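Local coordinates for envelope polyprotein (Puumala orthohantavirus, PDB 5FXU) that forms the ectodomain of the hantaviral Gn envelope glycoprotein, an antigenic component of the virus surface that probably takes part in host-cell entry, at residues L93-P96 with L97-E100. Numbering follows the deposited sequence.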
loop_
_atom_site.group_PDB
_atom_site.type_symbol
_atom_site.label_atom_id
_atom_site.label_comp_id
_atom_site.label_asym_id
_atom_site.label_seq_id
_atom_site.Cartn_x
_atom_site.Cartn_y
_atom_site.Cartn_z
ATOM N N LEU A 93 -6.797 -3.435 -3.784
ATOM C CA LEU A 93 -6.438 -4.768 -4.262
ATOM C C LEU A 93 -6.404 -4.661 -5.770
ATOM O O LEU A 93 -7.411 -4.866 -6.452
ATOM C CB LEU A 93 -7.471 -5.834 -3.888
ATOM C CG LEU A 93 -7.353 -6.501 -2.541
ATOM C CD1 LEU A 93 -7.794 -5.514 -1.479
ATOM C CD2 LEU A 93 -8.225 -7.748 -2.495
ATOM N N VAL A 94 -5.247 -4.351 -6.293
ATOM C CA VAL A 94 -5.117 -4.041 -7.688
ATOM C C VAL A 94 -4.704 -5.332 -8.407
ATOM O O VAL A 94 -3.831 -6.053 -7.938
ATOM C CB VAL A 94 -4.096 -2.909 -7.868
ATOM C CG1 VAL A 94 -4.044 -2.474 -9.316
ATOM C CG2 VAL A 94 -4.468 -1.731 -6.976
ATOM N N PRO A 95 -5.364 -5.660 -9.523
ATOM C CA PRO A 95 -4.971 -6.882 -10.226
ATOM C C PRO A 95 -3.630 -6.737 -10.890
ATOM O O PRO A 95 -3.191 -5.619 -11.142
ATOM C CB PRO A 95 -6.055 -7.062 -11.294
ATOM C CG PRO A 95 -7.205 -6.252 -10.823
ATOM C CD PRO A 95 -6.599 -5.087 -10.093
ATOM N N PRO A 96 -2.992 -7.862 -11.212
ATOM C CA PRO A 96 -1.719 -7.795 -11.964
ATOM C C PRO A 96 -1.872 -7.056 -13.287
ATOM O O PRO A 96 -2.930 -7.108 -13.876
ATOM C CB PRO A 96 -1.378 -9.262 -12.220
ATOM C CG PRO A 96 -2.244 -10.063 -11.306
ATOM C CD PRO A 96 -3.432 -9.243 -10.945
ATOM N N LEU A 97 -0.826 -6.343 -13.680
ATOM C CA LEU A 97 -0.727 -5.562 -14.924
ATOM C C LEU A 97 -1.475 -4.227 -14.971
ATOM O O LEU A 97 -1.217 -3.417 -15.855
ATOM C CB LEU A 97 -1.090 -6.414 -16.157
ATOM C CG LEU A 97 -0.377 -7.776 -16.267
ATOM C CD1 LEU A 97 -0.780 -8.463 -17.561
ATOM C CD2 LEU A 97 1.153 -7.659 -16.179
ATOM N N VAL A 98 -2.398 -3.978 -14.049
ATOM C CA VAL A 98 -3.260 -2.791 -14.145
ATOM C C VAL A 98 -2.437 -1.507 -13.992
ATOM O O VAL A 98 -2.510 -0.628 -14.856
ATOM C CB VAL A 98 -4.425 -2.868 -13.146
ATOM C CG1 VAL A 98 -5.147 -1.549 -13.022
ATOM C CG2 VAL A 98 -5.381 -3.966 -13.571
ATOM N N ILE A 99 -1.647 -1.421 -12.920
ATOM C CA ILE A 99 -0.780 -0.273 -12.727
ATOM C C ILE A 99 0.333 -0.265 -13.794
ATOM O O ILE A 99 0.644 0.784 -14.362
ATOM C CB ILE A 99 -0.198 -0.209 -11.299
ATOM C CG1 ILE A 99 -1.310 0.132 -10.313
ATOM C CG2 ILE A 99 0.901 0.844 -11.204
ATOM C CD1 ILE A 99 -0.970 -0.123 -8.867
ATOM N N GLU A 100 0.927 -1.426 -14.049
ATOM C CA GLU A 100 2.071 -1.521 -14.972
ATOM C C GLU A 100 1.756 -1.015 -16.362
ATOM O O GLU A 100 2.619 -0.450 -17.010
ATOM C CB GLU A 100 2.602 -2.956 -15.059
ATOM C CG GLU A 100 3.151 -3.504 -13.740
ATOM C CD GLU A 100 2.146 -4.364 -12.980
ATOM O OE1 GLU A 100 1.051 -3.847 -12.602
ATOM O OE2 GLU A 100 2.450 -5.557 -12.754
HETATM O O HOH W 1 -1.199 -3.581 -11.063
#
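A type II beta turn from Pro-95 to Val-98, with Pro-96 and Leu-97 at its corners, reverses the chain just ahead of a short helix. Leu-97 takes the positive phi (76°) that the third position of this turn requires. The closing bond is weak: Val-98 N reaches Pro-95 O at 3.4 Å, though nearly straight at 163°. A water bridges the turn to the residues after it, donating to Pro-95 O at 2.9 Å and to Glu-100 OE1 at 2.7 Å while accepting from Ile-99 N, so Pro-95 O receives two donors, the water and, weakly, Val-98 N. The carboxylate of Glu-100 reaches back to the turn, where OE2 takes a weak bond from Leu-97 N. On the apolar side, Val-94 CG1, set anti to its own N (chi1 -174°), lies 3.9 Å from Val-98 CB and equally close to Ile-99 CD1; the side chains of Val-94 and Ile-99 cross at about a right angle. Val-98 CG2 rests against the Pro-95 ring, 3.9 Å from CD. The loop joins strand 79-89 to helix 102-105 and is backed by two strands: Val-94 and Pro-96 pack on Ile-196 of strand 185-197, while Ile-99 meets Ile-231 of strand 228-234, whose Tyr-229 OH hydrogen-bonds Glu-100 OE2.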